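Pesticidal crystal protein CRY4AA (Bacillus thuringiensis, PDB 2C9K) promotes colloid-osmotic lysis of midgut epithelial cells in insects, mosquito larvae among them, by binding to those cells. Local coordinates at residues T187-I190 with E191-N195; T230-T233 with T234-L237; L237-V240 with A241-N245; G249-P252 with I253-S257. All blocks are in the same frame, centred on the assembly; numbering follows the deposited sequence.

Overall arrangement
Interactions 1, 2 and 3 belong to the helical N-terminal domain and follow one another along the chain; interaction 4 comes last, where the chain runs on to strand 255-256. Interaction 1 is on helix 183-208. Interactions 2 and 3 share Leu237 on the next helix, 222-240, and their centres lie about 11 Å apart. The centre of interaction 3 is also about 11 Å from that of interaction 1, with Phe243 and Val240 packed on Thr194. Interaction 4 is about 13 Å from interaction 3, centre to centre, and meets it where Leu242 touches Ser257 and Pro244 touches Tyr251. The series thus leads from the helix bundle to the short strand that joins a sheet of the C-terminal domain.

Interaction 1. Residues T187-I190 with E191-N195; sequences TKAI and EDYTN
The carbonyl oxygen of Ile190 is gripped twice by Thr194, once by the backbone and once by the side chain. The hydroxyl OG1 of Thr194 lies 2.7 Å from Ile190 O, and the amide N of Thr194 reaches the same oxygen from 3.2 Å. The two donors come from different directions: the hydroxyl is tilted only slightly from the carbonyl plane, whereas the amide sits well above it. Thr194 can make both bonds because OG1 stands beside its own backbone N (chi1 -70°); the OG1 bond holds the side-chain rotation, and both bonds satisfy the buried carbonyl oxygen. Both segments belong to helix 183-208 of the N-terminal bundle, and three further i to i+4 bonds run along this part of it. Asp192 N donates to Lys188 O at 2.8 Å, while Glu191 N and Tyr193 N donate to Thr187 O and Ala189 O. One turn apart on the buried flank, Ala189 CB lies 4.2 Å from Tyr193 CE1; Ala147 and Leu151 of helix 140-164 also touch the tyrosine side chain. The solvent side is polar. Lys188 CG passes 4.3 Å from Asp192 OD2, but the ammonium NZ of Lys188 remains 6.7 Å from both Asp192 OD2 and Glu191 OE2, so any attraction would be weak, without a salt bridge. Beyond Thr194, Asn195 OD1 accepts a bond from the backbone N of Tyr565, tying the helix to a loop of the C-terminal domain.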
loop_
_atom_site.group_PDB
_atom_site.type_symbol
_atom_site.label_atom_id
_atom_site.label_comp_id
_atom_site.label_asym_id
_atom_site.label_seq_id
_atom_site.Cartn_x
_atom_site.Cartn_y
_atom_site.Cartn_z
ATOM N N THR A 187 -2.150 -15.226 16.645
ATOM C CA THR A 187 -2.348 -15.775 15.327
ATOM C C THR A 187 -3.798 -15.586 14.857
ATOM O O THR A 187 -4.042 -14.899 13.869
ATOM C CB THR A 187 -1.959 -17.265 15.342
ATOM O OG1 THR A 187 -0.536 -17.367 15.496
ATOM C CG2 THR A 187 -2.401 -17.972 14.065
ATOM N N LYS A 188 -4.753 -16.177 15.572
ATOM C CA LYS A 188 -6.165 -16.069 15.210
ATOM C C LYS A 188 -6.606 -14.622 15.007
ATOM O O LYS A 188 -7.486 -14.349 14.190
ATOM C CB LYS A 188 -7.038 -16.719 16.287
ATOM C CG LYS A 188 -8.071 -17.712 15.758
ATOM C CD LYS A 188 -7.391 -18.839 14.979
ATOM C CE LYS A 188 -8.305 -20.048 14.773
ATOM N NZ LYS A 188 -8.667 -20.729 16.073
ATOM N N ALA A 189 -6.000 -13.702 15.753
ATOM C CA ALA A 189 -6.326 -12.280 15.652
ATOM C C ALA A 189 -5.801 -11.687 14.338
ATOM O O ALA A 189 -6.444 -10.817 13.738
ATOM C CB ALA A 189 -5.733 -11.526 16.838
ATOM N N ILE A 190 -4.627 -12.152 13.910
ATOM C CA ILE A 190 -4.018 -11.695 12.660
ATOM C C ILE A 190 -4.889 -12.192 11.514
ATOM O O ILE A 190 -5.145 -11.470 10.545
ATOM C CB ILE A 190 -2.588 -12.274 12.467
ATOM C CG1 ILE A 190 -1.614 -11.604 13.436
ATOM C CG2 ILE A 190 -2.136 -12.094 11.030
ATOM C CD1 ILE A 190 -0.219 -12.201 13.416
ATOM N N GLU A 191 -5.351 -13.430 11.639
ATOM C CA GLU A 191 -6.187 -14.018 10.613
ATOM C C GLU A 191 -7.567 -13.368 10.547
ATOM O O GLU A 191 -7.996 -12.933 9.475
ATOM C CB GLU A 191 -6.334 -15.521 10.843
ATOM C CG GLU A 191 -7.168 -16.211 9.772
ATOM C CD GLU A 191 -7.171 -17.715 9.916
ATOM O OE1 GLU A 191 -6.080 -18.300 10.072
ATOM O OE2 GLU A 191 -8.259 -18.319 9.864
ATOM N N ASP A 192 -8.257 -13.296 11.680
ATOM C CA ASP A 192 -9.592 -12.714 11.700
ATOM C C ASP A 192 -9.633 -11.265 11.268
ATOM O O ASP A 192 -10.458 -10.880 10.447
ATOM C CB ASP A 192 -10.212 -12.845 13.084
ATOM C CG ASP A 192 -10.510 -14.278 13.447
ATOM O OD1 ASP A 192 -10.519 -15.140 12.537
ATOM O OD2 ASP A 192 -10.750 -14.542 14.646
ATOM N N TYR A 193 -8.745 -10.460 11.829
ATOM C CA TYR A 193 -8.689 -9.045 11.487
ATOM C C TYR A 193 -8.396 -8.835 10.002
ATOM O O TYR A 193 -9.008 -7.992 9.354
ATOM C CB TYR A 193 -7.643 -8.356 12.353
ATOM C CG TYR A 193 -8.108 -8.163 13.777
ATOM C CD1 TYR A 193 -7.197 -8.038 14.822
ATOM C CD2 TYR A 193 -9.470 -8.071 14.078
ATOM C CE1 TYR A 193 -7.630 -7.826 16.132
ATOM C CE2 TYR A 193 -9.908 -7.855 15.385
ATOM C CZ TYR A 193 -8.985 -7.735 16.403
ATOM O OH TYR A 193 -9.413 -7.504 17.689
ATOM N N THR A 194 -7.464 -9.610 9.462
ATOM C CA THR A 194 -7.133 -9.506 8.048
ATOM C C THR A 194 -8.367 -9.804 7.201
ATOM O O THR A 194 -8.791 -8.965 6.415
ATOM C CB THR A 194 -6.009 -10.488 7.657
ATOM O OG1 THR A 194 -4.776 -10.056 8.242
ATOM C CG2 THR A 194 -5.852 -10.543 6.147
ATOM N N ASN A 195 -8.940 -10.993 7.380
ATOM C CA ASN A 195 -10.116 -11.411 6.626
ATOM C C ASN A 195 -11.336 -10.500 6.779
ATOM O O ASN A 195 -12.127 -10.363 5.847
ATOM C CB ASN A 195 -10.519 -12.842 7.004
ATOM C CG ASN A 195 -9.478 -13.882 6.594
ATOM O OD1 ASN A 195 -8.943 -13.837 5.486
ATOM N ND2 ASN A 195 -9.201 -14.833 7.487
#

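Interaction 2. Residues T230-T233 with T234-L237; sequences TKMT and TAVL
Met232 O receives two sound backbone bonds, from Val236 N at 2.7 Å and from Leu237 N at 3.2 Å. The second spans five residues and marks a wider, pi-type turn within helix 222-240. Nearby, Thr234 OG1 bends back to donate to Lys231 O at 2.9 Å, the donor standing 36° above the carbonyl plane. The hydroxyl reaches it because OG1 lies between the backbone N and the carbonyl carbon of Thr234 (chi1 69°), which leaves the methyl CG2 beside the backbone N and against Thr230 O. The same Lys231 O takes only a weak bond from Ala235 N, and Thr234 N to Thr230 O is also weak, so the regular four-residue ladder is slack just ahead of the wide turn. The wider turn takes up an extra residue within this helix, the last long one of the N-terminal bundle. Met232 folds over Ala235 and Val236: its terminal methyl CE is 4.3 Å from Ala235 CB, and its sulfur SD is 4.3 Å from Val236 CG2. On another flank Thr233 and Leu237 cross obliquely, with Thr233 OG1 3.8 Å from Leu237 CD1. What holds that hydroxyl is behind it, since Thr233 OG1 bonds to Arg229 O. Thr230 OG1 is likewise bonded to Asn226 O and also to Tyr264 O, which joins the helix to strand 262-267. Ile263 of that strand covers Thr230, Thr233 and Thr234, while from helix 183-208 Tyr201 packs on Met232 and Leu237, and Cys197 on Val236.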
loop_
_atom_site.group_PDB
_atom_site.type_symbol
_atom_site.label_atom_id
_atom_site.label_comp_id
_atom_site.label_asym_id
_atom_site.label_seq_id
_atom_site.Cartn_x
_atom_site.Cartn_y
_atom_site.Cartn_z
ATOM N N THR A 230 -8.384 4.641 -2.803
ATOM C CA THR A 230 -7.178 5.349 -2.426
ATOM C C THR A 230 -7.160 5.647 -0.931
ATOM O O THR A 230 -6.141 5.456 -0.272
ATOM C CB THR A 230 -7.064 6.653 -3.209
ATOM O OG1 THR A 230 -6.997 6.350 -4.608
ATOM C CG2 THR A 230 -5.823 7.419 -2.791
ATOM N N LYS A 231 -8.287 6.107 -0.392
ATOM C CA LYS A 231 -8.364 6.436 1.031
ATOM C C LYS A 231 -8.257 5.191 1.899
ATOM O O LYS A 231 -7.509 5.183 2.871
ATOM C CB LYS A 231 -9.673 7.169 1.360
ATOM C CG LYS A 231 -9.962 8.383 0.489
ATOM C CD LYS A 231 -8.831 9.390 0.527
ATOM C CE LYS A 231 -8.954 10.427 -0.593
ATOM N NZ LYS A 231 -9.993 11.482 -0.361
ATOM N N MET A 232 -8.997 4.142 1.543
ATOM C CA MET A 232 -8.981 2.904 2.314
ATOM C C MET A 232 -7.692 2.108 2.166
ATOM O O MET A 232 -7.308 1.361 3.066
ATOM C CB MET A 232 -10.177 2.029 1.941
ATOM C CG MET A 232 -11.512 2.621 2.348
ATOM S SD MET A 232 -11.606 3.018 4.114
ATOM C CE MET A 232 -11.222 4.736 4.118
ATOM N N THR A 233 -7.019 2.241 1.035
ATOM C CA THR A 233 -5.773 1.514 0.879
ATOM C C THR A 233 -4.771 2.065 1.883
ATOM O O THR A 233 -4.103 1.304 2.580
ATOM C CB THR A 233 -5.200 1.663 -0.528
ATOM O OG1 THR A 233 -5.974 0.872 -1.437
ATOM C CG2 THR A 233 -3.743 1.212 -0.563
ATOM N N THR A 234 -4.681 3.390 1.967
ATOM C CA THR A 234 -3.754 4.034 2.884
ATOM C C THR A 234 -4.205 3.939 4.338
ATOM O O THR A 234 -3.401 4.127 5.249
ATOM C CB THR A 234 -3.571 5.516 2.537
ATOM O OG1 THR A 234 -4.779 6.229 2.814
ATOM C CG2 THR A 234 -3.248 5.670 1.080
ATOM N N ALA A 235 -5.485 3.655 4.560
ATOM C CA ALA A 235 -5.995 3.550 5.925
ATOM C C ALA A 235 -6.028 2.105 6.402
ATOM O O ALA A 235 -5.430 1.763 7.418
ATOM C CB ALA A 235 -7.386 4.164 6.020
ATOM N N VAL A 236 -6.702 1.246 5.653
ATOM C CA VAL A 236 -6.807 -0.149 6.039
ATOM C C VAL A 236 -5.812 -1.103 5.375
ATOM O O VAL A 236 -4.895 -1.584 6.026
ATOM C CB VAL A 236 -8.237 -0.661 5.789
ATOM C CG1 VAL A 236 -8.407 -2.068 6.357
ATOM C CG2 VAL A 236 -9.231 0.302 6.419
ATOM N N LEU A 237 -5.989 -1.372 4.086
ATOM C CA LEU A 237 -5.124 -2.315 3.376
ATOM C C LEU A 237 -3.622 -2.204 3.662
ATOM O O LEU A 237 -2.946 -3.226 3.826
ATOM C CB LEU A 237 -5.376 -2.222 1.868
ATOM C CG LEU A 237 -6.847 -2.315 1.448
ATOM C CD1 LEU A 237 -6.939 -2.510 -0.057
ATOM C CD2 LEU A 237 -7.522 -3.460 2.177
#

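Interaction 3. Residues L237-V240 with A241-N245; sequences LDLV and ALFPN
Leu237 O accepts the amide of Ala241 at 2.9 Å, an i to i+4 bond of helix 222-240, after which the bonding tightens; Ala241 CB rests against the same oxygen. Asp238 follows, and Leu242 CG packs 3.5 Å from Asp238 O. The carboxylate of Asp238 points elsewhere, to a salt bridge with Arg261. At Leu239 the backbone bonding shortens by one residue, Leu242 N donating to Leu239 O at 3.2 Å from a position 60° above the carbonyl plane. That oxygen has a second neighbour, the ring of Phe243, and lies over one face of it near the rim. The side chain of Leu239 approaches the same phenyl at a slant, its CG 4.2 Å from Phe243 CE2. Val240 completes the cover: its CA sits over that face too, 3.9 Å from the ring centroid of Phe243 and 21° off the normal, a CH-pi contact, while CG2 of Val240 is 4.1 Å from Phe243 CE1. With chi1 at -76°, Phe243 swings its ring away from its own carbonyl and back over the preceding turn. Phe243 N makes a weak bond to Val240 O, which continues the three-residue spacing into the 3-10 turn at 243-245, and Pro244 CD lies near the same carbonyl. The turn is buried among helices: Asn148 and Leu151 of helix 140-164 and Thr194 of helix 183-208 touch Phe243, whereas Leu242 packs on Val13 and Leu14 of helix 5-16 and reaches Ser257 just past strand 255-256.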
loop_
_atom_site.group_PDB
_atom_site.type_symbol
_atom_site.label_atom_id
_atom_site.label_comp_id
_atom_site.label_asym_id
_atom_site.label_seq_id
_atom_site.Cartn_x
_atom_site.Cartn_y
_atom_site.Cartn_z
ATOM N N LEU A 237 -5.989 -1.372 4.086
ATOM C CA LEU A 237 -5.124 -2.315 3.376
ATOM C C LEU A 237 -3.622 -2.204 3.662
ATOM O O LEU A 237 -2.946 -3.226 3.826
ATOM C CB LEU A 237 -5.376 -2.222 1.868
ATOM C CG LEU A 237 -6.847 -2.315 1.448
ATOM C CD1 LEU A 237 -6.939 -2.510 -0.057
ATOM C CD2 LEU A 237 -7.522 -3.460 2.177
ATOM N N ASP A 238 -3.094 -0.982 3.723
ATOM C CA ASP A 238 -1.664 -0.806 3.990
ATOM C C ASP A 238 -1.350 -1.317 5.378
ATOM O O ASP A 238 -0.319 -1.950 5.602
ATOM C CB ASP A 238 -1.242 0.669 3.875
ATOM C CG ASP A 238 -1.032 1.110 2.428
ATOM O OD1 ASP A 238 -1.021 0.241 1.530
ATOM O OD2 ASP A 238 -0.869 2.327 2.188
ATOM N N LEU A 239 -2.255 -1.054 6.309
ATOM C CA LEU A 239 -2.075 -1.492 7.682
ATOM C C LEU A 239 -2.252 -3.016 7.764
ATOM O O LEU A 239 -1.475 -3.705 8.422
ATOM C CB LEU A 239 -3.079 -0.760 8.572
ATOM C CG LEU A 239 -2.847 -0.708 10.080
ATOM C CD1 LEU A 239 -1.401 -0.300 10.405
ATOM C CD2 LEU A 239 -3.856 0.286 10.676
ATOM N N VAL A 240 -3.254 -3.540 7.067
ATOM C CA VAL A 240 -3.522 -4.973 7.054
ATOM C C VAL A 240 -2.385 -5.793 6.431
ATOM O O VAL A 240 -2.163 -6.944 6.806
ATOM C CB VAL A 240 -4.828 -5.272 6.284
ATOM C CG1 VAL A 240 -5.107 -6.775 6.263
ATOM C CG2 VAL A 240 -5.981 -4.514 6.923
ATOM N N ALA A 241 -1.673 -5.207 5.471
ATOM C CA ALA A 241 -0.564 -5.899 4.811
ATOM C C ALA A 241 0.639 -6.131 5.739
ATOM O O ALA A 241 1.471 -7.001 5.484
ATOM C CB ALA A 241 -0.127 -5.118 3.581
ATOM N N LEU A 242 0.728 -5.360 6.819
ATOM C CA LEU A 242 1.837 -5.507 7.758
ATOM C C LEU A 242 1.511 -6.432 8.939
ATOM O O LEU A 242 2.416 -6.876 9.655
ATOM C CB LEU A 242 2.249 -4.135 8.292
ATOM C CG LEU A 242 2.555 -3.102 7.212
ATOM C CD1 LEU A 242 2.748 -1.726 7.849
ATOM C CD2 LEU A 242 3.794 -3.529 6.440
ATOM N N PHE A 243 0.224 -6.723 9.133
ATOM C CA PHE A 243 -0.216 -7.576 10.240
ATOM C C PHE A 243 0.551 -8.893 10.388
ATOM O O PHE A 243 0.848 -9.333 11.505
ATOM C CB PHE A 243 -1.713 -7.868 10.104
ATOM C CG PHE A 243 -2.609 -6.714 10.509
ATOM C CD1 PHE A 243 -3.976 -6.749 10.229
ATOM C CD2 PHE A 243 -2.099 -5.619 11.198
ATOM C CE1 PHE A 243 -4.813 -5.720 10.630
ATOM C CE2 PHE A 243 -2.934 -4.583 11.602
ATOM C CZ PHE A 243 -4.293 -4.633 11.319
ATOM N N PRO A 244 0.895 -9.538 9.261
ATOM C CA PRO A 244 1.625 -10.804 9.344
ATOM C C PRO A 244 2.955 -10.660 10.048
ATOM O O PRO A 244 3.511 -11.632 10.528
ATOM C CB PRO A 244 1.786 -11.203 7.881
ATOM C CG PRO A 244 0.577 -10.600 7.235
ATOM C CD PRO A 244 0.551 -9.231 7.864
ATOM N N ASN A 245 3.471 -9.442 10.097
ATOM C CA ASN A 245 4.748 -9.197 10.756
ATOM C C ASN A 245 4.585 -9.352 12.263
ATOM O O ASN A 245 5.561 -9.559 12.982
ATOM C CB ASN A 245 5.250 -7.787 10.437
ATOM C CG ASN A 245 5.467 -7.559 8.948
ATOM O OD1 ASN A 245 5.839 -6.460 8.530
ATOM N ND2 ASN A 245 5.240 -8.595 8.140
#

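Interaction 4. Residues G249-P252 with I253-S257; sequences GKYP and IGVQS
Tyr251 and Val255 meet across a bend in the chain, the aromatic side chain and the branched valine crossing at a slant. Both valine methyls are used. CG2 of Val255 lies against the root of the tyrosine, 3.3 Å from Tyr251 CB and about as close to CG, whereas CG1 lies further out along one flank of the ring, 3.4 Å from Tyr251 CD2 and 3.6 Å from Tyr251 CE2. The valine therefore lies obliquely along the CD2-CE2 side of the ring, and the hydroxyl extends past the contact. In both residues CB points toward the other segment, and no hydrogen bond links the two segments. At the outer side of the bend Pro252 and Ile253 form a looser, exposed pair, Pro252 CB being 4.1 Å from Ile253 CG2. Gly254 then turns the chain into the strand with a positive phi of 112°, a conformation in which a CB would press on the carbonyl oxygen of Ile253. The phenol end is held from outside: Tyr251 OH is hydrogen-bonded to Glu606 and to Tyr570 OH, and Arg522 makes a cation-pi contact with the ring. Backbone bonds of Gly254 with Thr471 and of Gln256 with Thr471 and Gln473 place strand 255-256 parallel to strand 471-475 in a sheet of the C-terminal domain, while Val255 is bonded through its backbone to Phe17. This is a linker at the interdomain junction of a three-domain Cry toxin, where the chain leaving the helical bundle adds a short strand to the C-terminal domain.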
loop_
_atom_site.group_PDB
_atom_site.type_symbol
_atom_site.label_atom_id
_atom_site.label_comp_id
_atom_site.label_asym_id
_atom_site.label_seq_id
_atom_site.Cartn_x
_atom_site.Cartn_y
_atom_site.Cartn_z
ATOM N N GLY A 249 5.967 -15.856 15.657
ATOM C CA GLY A 249 6.465 -17.157 15.261
ATOM C C GLY A 249 7.240 -17.044 13.967
ATOM O O GLY A 249 8.396 -17.453 13.897
ATOM N N LYS A 250 6.598 -16.470 12.953
ATOM C CA LYS A 250 7.184 -16.286 11.632
ATOM C C LYS A 250 8.350 -15.302 11.579
ATOM O O LYS A 250 9.346 -15.559 10.909
ATOM C CB LYS A 250 6.107 -15.819 10.661
ATOM C CG LYS A 250 4.971 -16.805 10.441
ATOM C CD LYS A 250 5.201 -17.647 9.197
ATOM C CE LYS A 250 6.159 -18.803 9.435
ATOM N NZ LYS A 250 5.478 -19.974 10.071
ATOM N N TYR A 251 8.220 -14.172 12.270
ATOM C CA TYR A 251 9.274 -13.151 12.279
ATOM C C TYR A 251 9.813 -12.853 13.686
ATOM O O TYR A 251 9.476 -11.837 14.300
ATOM C CB TYR A 251 8.753 -11.866 11.625
ATOM C CG TYR A 251 8.145 -12.092 10.251
ATOM C CD1 TYR A 251 6.829 -12.519 10.110
ATOM C CD2 TYR A 251 8.906 -11.925 9.092
ATOM C CE1 TYR A 251 6.289 -12.777 8.855
ATOM C CE2 TYR A 251 8.371 -12.181 7.828
ATOM C CZ TYR A 251 7.064 -12.607 7.719
ATOM O OH TYR A 251 6.529 -12.863 6.474
ATOM N N PRO A 252 10.693 -13.734 14.197
ATOM C CA PRO A 252 11.348 -13.696 15.506
ATOM C C PRO A 252 12.198 -12.474 15.816
ATOM O O PRO A 252 12.097 -11.884 16.896
ATOM C CB PRO A 252 12.214 -14.946 15.489
ATOM C CG PRO A 252 11.541 -15.826 14.526
ATOM C CD PRO A 252 11.180 -14.891 13.436
ATOM N N ILE A 253 13.042 -12.102 14.863
ATOM C CA ILE A 253 13.967 -10.996 15.058
ATOM C C ILE A 253 13.691 -9.659 14.359
ATOM O O ILE A 253 14.562 -8.790 14.350
ATOM C CB ILE A 253 15.384 -11.454 14.674
ATOM C CG1 ILE A 253 15.470 -11.657 13.158
ATOM C CG2 ILE A 253 15.696 -12.776 15.368
ATOM C CD1 ILE A 253 16.832 -12.089 12.667
ATOM N N GLY A 254 12.508 -9.469 13.789
ATOM C CA GLY A 254 12.249 -8.204 13.121
ATOM C C GLY A 254 12.117 -8.387 11.622
ATOM O O GLY A 254 12.564 -9.397 11.079
ATOM N N VAL A 255 11.516 -7.414 10.943
ATOM C CA VAL A 255 11.311 -7.527 9.504
ATOM C C VAL A 255 11.261 -6.202 8.794
ATOM O O VAL A 255 10.653 -5.256 9.284
ATOM C CB VAL A 255 9.955 -8.167 9.156
ATOM C CG1 VAL A 255 10.095 -9.014 7.900
ATOM C CG2 VAL A 255 9.405 -8.941 10.335
ATOM N N GLN A 256 11.863 -6.148 7.615
ATOM C CA GLN A 256 11.819 -4.941 6.808
ATOM C C GLN A 256 10.911 -5.285 5.629
ATOM O O GLN A 256 11.249 -6.131 4.805
ATOM C CB GLN A 256 13.216 -4.557 6.319
ATOM C CG GLN A 256 13.269 -3.235 5.568
ATOM C CD GLN A 256 12.652 -2.094 6.361
ATOM O OE1 GLN A 256 11.433 -2.031 6.548
ATOM N NE2 GLN A 256 13.496 -1.184 6.837
ATOM N N SER A 257 9.748 -4.651 5.557
ATOM C CA SER A 257 8.820 -4.930 4.475
ATOM C C SER A 257 8.453 -3.655 3.736
ATOM O O SER A 257 8.781 -2.564 4.189
ATOM C CB SER A 257 7.555 -5.575 5.034
ATOM O OG SER A 257 6.860 -4.660 5.849
#